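Local coordinates for Blr6230 protein (Bradyrhizobium diazoefficiens USDA 110, PDB 5NGG) that probably hydrolyses beta-lactam antibiotics as a zinc-dependent metallo-beta-lactamase of subclass B3, at residues G65-D70 and G165-T170; A228-M233 and T271-L276; G124-P129 and A173-S178. One frame throughout, in Å; residues are numbered along the deposited sequence. Where two conformers were deposited one is given.

Interaction 1. Residues G65-D70 and G165-T170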
loop_
_atom_site.group_PDB
_atom_site.type_symbol
_atom_site.label_atom_id
_atom_site.label_comp_id
_atom_site.label_asym_id
_atom_site.label_seq_id
_atom_site.Cartn_x
_atom_site.Cartn_y
_atom_site.Cartn_z
ATOM N N GLY A 65 7.584 -14.151 -14.242
ATOM C CA GLY A 65 6.185 -13.929 -13.948
ATOM C C GLY A 65 5.942 -12.574 -13.338
ATOM O O GLY A 65 6.804 -11.720 -13.332
ATOM N N LEU A 66 4.739 -12.397 -12.824
ATOM C CA LEU A 66 4.285 -11.126 -12.289
ATOM C C LEU A 66 4.256 -11.144 -10.778
ATOM O O LEU A 66 3.895 -12.152 -10.159
ATOM C CB LEU A 66 2.880 -10.764 -12.802
ATOM C CG LEU A 66 2.768 -10.856 -14.315
ATOM C CD1 LEU A 66 1.334 -10.553 -14.733
ATOM C CD2 LEU A 66 3.792 -9.968 -15.018
ATOM N N ILE A 67 4.621 -9.994 -10.200
ATOM C CA ILE A 67 4.375 -9.715 -8.790
ATOM C C ILE A 67 3.198 -8.740 -8.735
ATOM O O ILE A 67 3.225 -7.709 -9.418
ATOM C CB ILE A 67 5.602 -9.083 -8.092
ATOM C CG1 ILE A 67 6.824 -9.999 -8.230
ATOM C CG2 ILE A 67 5.266 -8.747 -6.628
ATOM C CD1 ILE A 67 8.107 -9.362 -7.732
ATOM N N LEU A 68 2.188 -9.074 -7.935
ATOM C CA LEU A 68 1.070 -8.166 -7.694
ATOM C C LEU A 68 1.281 -7.471 -6.376
ATOM O O LEU A 68 1.454 -8.132 -5.341
ATOM C CB LEU A 68 -0.227 -8.966 -7.630
ATOM C CG LEU A 68 -1.499 -8.162 -7.402
ATOM C CD1 LEU A 68 -1.812 -7.213 -8.534
ATOM C CD2 LEU A 68 -2.657 -9.107 -7.207
ATOM N N MET A 69 1.308 -6.133 -6.398
ATOM C CA MET A 69 1.439 -5.298 -5.188
ATOM C C MET A 69 0.053 -4.798 -4.819
ATOM O O MET A 69 -0.483 -3.904 -5.476
ATOM C CB MET A 69 2.383 -4.128 -5.439
ATOM C CG MET A 69 2.595 -3.239 -4.220
ATOM S SD MET A 69 3.468 -3.988 -2.827
ATOM C CE MET A 69 5.099 -4.176 -3.531
ATOM N N ASP A 70 -0.514 -5.421 -3.783
ATOM C CA ASP A 70 -1.827 -5.108 -3.207
ATOM C C ASP A 70 -2.983 -5.486 -4.144
ATOM O O ASP A 70 -2.801 -5.950 -5.267
ATOM C CB ASP A 70 -1.904 -3.646 -2.711
ATOM C CG ASP A 70 -1.049 -3.396 -1.489
ATOM O OD1 ASP A 70 -0.913 -4.288 -0.614
ATOM O OD2 ASP A 70 -0.536 -2.249 -1.387
ATOM N N GLY A 165 12.419 -14.224 -10.244
ATOM C CA GLY A 165 13.217 -14.071 -11.433
ATOM C C GLY A 165 14.316 -13.040 -11.263
ATOM O O GLY A 165 15.140 -13.134 -10.356
ATOM N N ASP A 166 14.299 -12.039 -12.140
ATOM C CA ASP A 166 15.283 -10.954 -12.172
ATOM C C ASP A 166 15.018 -9.768 -11.236
ATOM O O ASP A 166 15.751 -8.777 -11.280
ATOM C CB ASP A 166 15.425 -10.419 -13.610
ATOM C CG ASP A 166 14.119 -9.872 -14.187
ATOM O OD1 ASP A 166 13.069 -9.840 -13.491
ATOM O OD2 ASP A 166 14.134 -9.517 -15.381
ATOM N N THR A 167 13.993 -9.863 -10.388
ATOM C CA THR A 167 13.515 -8.721 -9.615
ATOM C C THR A 167 13.501 -9.031 -8.122
ATOM O O THR A 167 12.960 -10.035 -7.705
ATOM C CB THR A 167 12.113 -8.332 -10.109
ATOM O OG1 THR A 167 12.199 -7.937 -11.484
ATOM C CG2 THR A 167 11.533 -7.188 -9.329
ATOM N N THR A 168 14.117 -8.157 -7.340
ATOM C CA THR A 168 14.161 -8.294 -5.882
ATOM C C THR A 168 13.608 -7.040 -5.195
ATOM O O THR A 168 13.971 -5.896 -5.536
ATOM C CB THR A 168 15.605 -8.532 -5.427
ATOM O OG1 THR A 168 16.066 -9.758 -5.993
ATOM C CG2 THR A 168 15.721 -8.627 -3.903
ATOM N N LEU A 169 12.767 -7.262 -4.180
ATOM C CA LEU A 169 12.280 -6.186 -3.326
ATOM C C LEU A 169 12.778 -6.422 -1.909
ATOM O O LEU A 169 12.914 -7.585 -1.470
ATOM C CB LEU A 169 10.753 -6.089 -3.325
ATOM C CG LEU A 169 10.123 -5.771 -4.689
ATOM C CD1 LEU A 169 9.657 -7.037 -5.417
ATOM C CD2 LEU A 169 8.982 -4.796 -4.548
ATOM N N THR A 170 13.026 -5.325 -1.190
ATOM C CA THR A 170 13.463 -5.363 0.199
ATOM C C THR A 170 12.347 -4.806 1.088
ATOM O O THR A 170 11.812 -3.719 0.834
ATOM C CB THR A 170 14.745 -4.545 0.394
ATOM O OG1 THR A 170 15.765 -5.089 -0.444
ATOM C CG2 THR A 170 15.224 -4.586 1.840
#

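Interaction 2. Residues A228-M233 and T271-L276. With ZN (zinc ion), chain E.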
loop_
_atom_site.group_PDB
_atom_site.type_symbol
_atom_site.label_atom_id
_atom_site.label_comp_id
_atom_site.label_asym_id
_atom_site.label_seq_id
_atom_site.Cartn_x
_atom_site.Cartn_y
_atom_site.Cartn_z
ATOM N N ALA A 228 10.159 9.373 11.030
ATOM C CA ALA A 228 11.616 9.625 11.050
ATOM C C ALA A 228 12.360 8.727 10.068
ATOM O O ALA A 228 13.241 9.191 9.331
ATOM C CB ALA A 228 12.162 9.411 12.440
ATOM N N LYS A 229 12.018 7.448 10.058
ATOM C CA LYS A 229 12.633 6.482 9.145
ATOM C C LYS A 229 12.426 6.912 7.691
ATOM O O LYS A 229 13.379 6.934 6.899
ATOM C CB LYS A 229 12.048 5.088 9.381
ATOM C CG LYS A 229 12.552 3.980 8.464
ATOM C CD LYS A 229 11.933 2.653 8.860
ATOM C CE LYS A 229 12.264 1.533 7.906
ATOM N NZ LYS A 229 13.696 1.248 7.882
ATOM N N ALA A 230 11.210 7.313 7.357
ATOM C CA ALA A 230 10.894 7.737 6.009
ATOM C C ALA A 230 11.723 8.936 5.572
ATOM O O ALA A 230 12.218 8.973 4.440
ATOM C CB ALA A 230 9.408 8.038 5.901
ATOM N N LYS A 231 11.892 9.900 6.473
ATOM C CA LYS A 231 12.659 11.094 6.130
ATOM C C LYS A 231 14.140 10.780 5.877
ATOM O O LYS A 231 14.837 11.560 5.209
ATOM C CB LYS A 231 12.517 12.159 7.216
ATOM C CG LYS A 231 11.129 12.771 7.292
ATOM C CD LYS A 231 11.121 13.856 8.334
ATOM C CE LYS A 231 9.732 14.318 8.679
ATOM N NZ LYS A 231 9.830 15.534 9.530
ATOM N N ALA A 232 14.643 9.688 6.456
ATOM C CA ALA A 232 16.054 9.321 6.325
ATOM C C ALA A 232 16.368 8.387 5.152
ATOM O O ALA A 232 17.546 8.166 4.854
ATOM C CB ALA A 232 16.549 8.700 7.620
ATOM N N MET A 233 15.347 7.865 4.463
ATOM C CA MET A 233 15.571 6.900 3.402
ATOM C C MET A 233 15.912 7.583 2.091
ATOM O O MET A 233 15.291 8.555 1.728
ATOM C CB MET A 233 14.316 6.052 3.195
ATOM C CG MET A 233 14.019 5.108 4.352
ATOM S SD MET A 233 12.542 4.113 4.167
ATOM C CE MET A 233 13.218 3.215 2.800
ATOM N N THR A 271 9.115 15.447 2.150
ATOM C CA THR A 271 7.997 16.387 2.190
ATOM C C THR A 271 6.699 15.704 2.670
ATOM O O THR A 271 5.952 16.233 3.511
ATOM C CB THR A 271 7.771 17.036 0.819
ATOM O OG1 THR A 271 8.972 17.686 0.414
ATOM C CG2 THR A 271 6.613 18.038 0.825
ATOM N N TYR A 272 6.441 14.530 2.115
ATOM C CA TYR A 272 5.205 13.819 2.444
ATOM C C TYR A 272 5.190 13.362 3.910
ATOM O O TYR A 272 4.191 13.542 4.617
ATOM C CB TYR A 272 4.995 12.636 1.485
ATOM C CG TYR A 272 3.671 11.944 1.735
ATOM C CD1 TYR A 272 2.461 12.605 1.518
ATOM C CD2 TYR A 272 3.625 10.620 2.174
ATOM C CE1 TYR A 272 1.254 11.974 1.750
ATOM C CE2 TYR A 272 2.422 10.001 2.439
ATOM C CZ TYR A 272 1.240 10.670 2.223
ATOM O OH TYR A 272 0.055 10.042 2.486
ATOM N N ALA A 273 6.309 12.806 4.380
ATOM C CA ALA A 273 6.412 12.366 5.777
ATOM C C ALA A 273 6.270 13.547 6.741
ATOM O O ALA A 273 5.707 13.387 7.829
ATOM C CB ALA A 273 7.697 11.611 6.048
ATOM N N THR A 274 6.784 14.715 6.356
ATOM C CA THR A 274 6.595 15.915 7.160
ATOM C C THR A 274 5.103 16.266 7.238
ATOM O O THR A 274 4.579 16.555 8.324
ATOM C CB THR A 274 7.409 17.085 6.570
ATOM O OG1 THR A 274 8.793 16.729 6.524
ATOM C CG2 THR A 274 7.263 18.369 7.385
ATOM N N SER A 275 4.398 16.241 6.115
ATOM C CA SER A 275 2.953 16.507 6.136
ATOM C C SER A 275 2.218 15.476 7.001
ATOM O O SER A 275 1.299 15.839 7.739
ATOM C CB SER A 275 2.371 16.488 4.732
ATOM O OG SER A 275 2.969 17.452 3.905
ATOM N N LEU A 276 2.604 14.205 6.911
ATOM C CA LEU A 276 2.015 13.180 7.769
ATOM C C LEU A 276 2.260 13.391 9.251
ATOM O O LEU A 276 1.357 13.183 10.074
ATOM C CB LEU A 276 2.549 11.791 7.400
ATOM C CG LEU A 276 2.107 11.193 6.084
ATOM C CD1 LEU A 276 2.845 9.885 5.881
ATOM C CD2 LEU A 276 0.599 10.971 6.045
HETATM ZN ZN ZN E . 14.515 -0.168 6.592
#

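Interaction 3. Residues G124-P129 and A173-S178. With ZN (zinc ion), chain D.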
loop_
_atom_site.group_PDB
_atom_site.type_symbol
_atom_site.label_atom_id
_atom_site.label_comp_id
_atom_site.label_asym_id
_atom_site.label_seq_id
_atom_site.Cartn_x
_atom_site.Cartn_y
_atom_site.Cartn_z
ATOM N N GLY A 124 4.089 -8.358 6.056
ATOM C CA GLY A 124 4.727 -8.092 7.330
ATOM C C GLY A 124 4.209 -9.017 8.417
ATOM O O GLY A 124 2.994 -9.200 8.591
ATOM N N GLU A 125 5.130 -9.549 9.216
ATOM C CA GLU A 125 4.771 -10.545 10.234
ATOM C C GLU A 125 3.663 -10.082 11.181
ATOM O O GLU A 125 2.774 -10.860 11.517
ATOM C CB GLU A 125 6.013 -10.919 11.043
ATOM C CG GLU A 125 5.791 -11.902 12.186
ATOM C CD GLU A 125 7.083 -12.255 12.901
ATOM O OE1 GLU A 125 8.072 -12.598 12.220
ATOM O OE2 GLU A 125 7.107 -12.192 14.148
ATOM N N ARG A 126 3.685 -8.821 11.602
ATOM C CA ARG A 126 2.695 -8.389 12.599
ATOM C C ARG A 126 1.309 -8.159 11.996
ATOM O O ARG A 126 0.333 -8.015 12.722
ATOM C CB ARG A 126 3.170 -7.164 13.353
ATOM C CG ARG A 126 4.409 -7.461 14.209
ATOM C CD ARG A 126 4.518 -6.531 15.398
ATOM N NE ARG A 126 4.548 -5.148 14.986
ATOM C CZ ARG A 126 4.400 -4.084 15.771
ATOM N NH1 ARG A 126 4.426 -2.885 15.227
ATOM N NH2 ARG A 126 4.232 -4.190 17.084
ATOM N N ASP A 127 1.216 -8.123 10.665
ATOM C CA ASP A 127 -0.083 -8.105 9.985
ATOM C C ASP A 127 -0.649 -9.493 9.699
ATOM O O ASP A 127 -1.807 -9.613 9.265
ATOM C CB ASP A 127 -0.053 -7.269 8.696
ATOM C CG ASP A 127 -0.355 -5.770 8.921
ATOM O OD1 ASP A 127 -0.546 -5.338 10.072
ATOM O OD2 ASP A 127 -0.360 -5.029 7.917
ATOM N N LYS A 128 0.138 -10.543 9.898
ATOM C CA LYS A 128 -0.328 -11.890 9.612
ATOM C C LYS A 128 -1.669 -12.223 10.320
ATOM O O LYS A 128 -2.585 -12.765 9.677
ATOM C CB LYS A 128 0.761 -12.910 9.938
ATOM C CG LYS A 128 0.369 -14.355 9.684
ATOM C CD LYS A 128 1.545 -15.308 9.845
ATOM C CE LYS A 128 1.148 -16.780 9.760
ATOM N NZ LYS A 128 2.299 -17.667 10.063
ATOM N N PRO A 129 -1.836 -11.871 11.606
ATOM C CA PRO A 129 -3.130 -12.217 12.227
ATOM C C PRO A 129 -4.324 -11.502 11.598
ATOM O O PRO A 129 -5.422 -12.054 11.543
ATOM C CB PRO A 129 -2.967 -11.797 13.694
ATOM C CG PRO A 129 -1.504 -11.698 13.917
ATOM C CD PRO A 129 -0.866 -11.372 12.602
ATOM N N ALA A 173 10.199 -2.319 7.727
ATOM C CA ALA A 173 9.141 -2.263 8.730
ATOM C C ALA A 173 8.828 -0.811 9.020
ATOM O O ALA A 173 9.662 -0.076 9.542
ATOM C CB ALA A 173 9.567 -2.999 9.989
ATOM N N THR A 174 7.618 -0.393 8.644
ATOM C CA THR A 174 7.165 0.977 8.808
ATOM C C THR A 174 5.779 0.956 9.476
ATOM O O THR A 174 4.799 1.462 8.914
ATOM C CB THR A 174 7.124 1.719 7.453
ATOM O OG1 THR A 174 6.454 0.906 6.481
ATOM C CG2 THR A 174 8.513 1.995 6.935
ATOM N N PRO A 175 5.706 0.413 10.715
ATOM C CA PRO A 175 4.429 0.282 11.406
ATOM C C PRO A 175 3.808 1.607 11.825
ATOM O O PRO A 175 4.461 2.651 11.825
ATOM C CB PRO A 175 4.785 -0.556 12.640
ATOM C CG PRO A 175 6.203 -0.169 12.927
ATOM C CD PRO A 175 6.822 -0.092 11.546
ATOM N N GLY A 176 2.539 1.534 12.196
ATOM C CA GLY A 176 1.761 2.674 12.697
ATOM C C GLY A 176 0.378 2.588 12.114
ATOM O O GLY A 176 -0.593 2.278 12.815
ATOM N N HIS A 177 0.267 2.795 10.803
ATOM C CA HIS A 177 -1.031 2.715 10.164
ATOM C C HIS A 177 -1.626 1.287 10.338
ATOM O O HIS A 177 -2.850 1.133 10.457
ATOM C CB HIS A 177 -0.912 3.142 8.689
ATOM C CG HIS A 177 -2.204 3.115 7.951
ATOM N ND1 HIS A 177 -3.114 4.145 7.963
ATOM C CD2 HIS A 177 -2.752 2.140 7.205
ATOM C CE1 HIS A 177 -4.160 3.803 7.219
ATOM N NE2 HIS A 177 -3.974 2.585 6.763
ATOM N N SER A 178 -0.763 0.269 10.321
ATOM C CA SER A 178 -1.107 -1.067 10.799
ATOM C C SER A 178 0.121 -1.600 11.529
ATOM O O SER A 178 1.231 -1.090 11.324
ATOM C CB SER A 178 -1.499 -1.998 9.643
ATOM O OG SER A 178 -0.349 -2.411 8.905
HETATM ZN ZN ZN D . -5.153 1.306 5.645
HETATM O O HOH W 1 -6.460 1.774 4.419
#

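Interaction 1. Residues G65-D70 and G165-T170
Leu-169 meets Ile-67 and Met-69 across the interface between the two sheets, and its side chain can be followed outward from the backbone. CB is directed at the facing strand but, like CG, makes no contact with it. A first torsion of -62° sets CG anti to the carbonyl carbon, and chi2 of 96° departs clearly from a staggered value. This spreads the two methyls over two partners: CD1 lies 3.6 Å from Ile-67 CD1, while CD2 lies 4.1 Å from Met-69 CE. Ile-67 and Leu-169 run past one another from opposing strands, and only their CD1 methyls come within contact distance. Met-69, bent at chi2 and chi3, brings its terminal methyl rather than its sulfur to the leucine. Thr-167 adds a looser contact, its CG2 being 4.4 Å from Ile-67 CD1.

The strand axes come within 10.1 Å at 23°, a separation that fits face-to-face packing in the sandwich core of the metallo-beta-lactamase fold. Trp-184 and Met-186 of strand 182-190 flank Leu-169, Leu-98 of strand 94-98 lies against both Ile-67 and Met-69, and Thr-62 of strand 58-62 touches Ile-67 and Thr-167.

Interaction 2. Residues A228-M233 and T271-L276
An exposed lysine, Lys-231, lies against a neighbouring helix mainly through its methylenes, and its charged end adds little bonding. Its CG is 3.8 Å from Ala-273 CB, and beyond it the chain runs fully extended, crossing Thr-274 at about a right angle. At the far end CE of Lys-231 packs 3.4 Å from Thr-274 OG1, and NZ, at the same distance from OG1, forms only a weak hydrogen bond. The threonine hydroxyl has a stronger commitment within its own helix, to the carbonyl O of Val-270; OG1 stands beside its backbone N (chi1 -58°). Lys-231 also touches a crystal neighbour, which may influence where its tip settles.

Beneath the lysine the helices meet through small residues. Ala-230 CB and Ala-273 CB are 4.0 Å apart, consistent with the axis separation of 8.8 Å. With 163° between their directions, the segments run nearly antiparallel. These are pieces of helices 219-232 and 268-291, belonging to the helical covering of the alpha-beta/beta-alpha sandwich. The longer helix continues the packing away from the pair: Leu-276 CG sits 3.8 Å above one face of the Tyr-272 ring, offset toward the rim, and both residues rest on Phe-200.

Lys-229, one residue before Ala-230, leaves helix 219-232 in another direction. Its chain is extended until chi4, where a turn of 64° presents NZ to a zinc ion at 2.1 Å. Such a bond needs a nitrogen lone pair, so this amine is presumably neutral, unlike an ordinary solvent-exposed lysine. Glu-158 and His-172 supply the other protein ligands of that zinc, linking the helix to strand 167-173, which carries His-172, and to the loop after strand 154-156, which carries Glu-158.

Interaction 3. Residues G124-P129 and A173-S178
Asp-127, closing the short 3-10 turn 125-127, and Ser-178, in an irregular loop, bring their CA atoms to 7.2 Å, while a Gly-176 N to Ser-178 O hydrogen bond of 3.1 Å spans a tight bend in the loop, whose glycine has a phi of 140°.

Across the contact, Ser-178 OG donates to Asp-127 OD2 at 2.8 Å, and OD2 accepts through its syn lone pair, on the side of the other carboxylate oxygen. A chi1 of 75° places the hydroxyl between the serine's backbone N and carbonyl carbon, aimed at the acid. Two serine conformers were deposited, so this bond is assured for one of them alone. The buried carboxylate has further anchors: OD2 also accepts from Ala-102 N, and OD1 accepts from Gly-180 N. Asp-127 is thus placed as a second-shell residue would be, and probably steadies the ligand-bearing loops: it is tied both to the backbone between the zinc ligands His-101 and His-103 and to the serine following His-177. The histidine binds the same zinc through NE2 at 2.1 Å, with water 1 as another ligand at 1.9 Å.

Arg-126 makes a more peripheral touch. Its chain bends at chi3 (-57°), and NH1 comes 3.5 Å from Pro-175 CB, which lies at the guanidinium edge in its plane. The charge of NH1 is answered by a salt bridge to Asp-222.

Asp-222 belongs to helix 219-232, which also touches Pro-175 and, through Tyr-223, His-177; the turn itself joins the end of strand 120-124 to helix 128-133.

In the fold
From the N terminus, 65-70 comes first, in the larger sheet, followed by 124-129 at the end of another of its strands. The chain, already in the second sheet through strand 161-164, turns back at 165-170 into strand 167-173, closing interaction 1, and runs a few residues on into 173-178, closing interaction 3. The two contacts therefore cross: one joins the sheets face to face, the other joins their loops beside the zinc ligands. Interaction 2 follows in series, formed by 228-233 and 271-276 in the helices outside the second sheet. It touches interaction 3 where Lys-229 CE lies 3.5 Å from Ala-173 O, whereas interactions 1 and 2 stay about 7 Å apart at their nearest atoms.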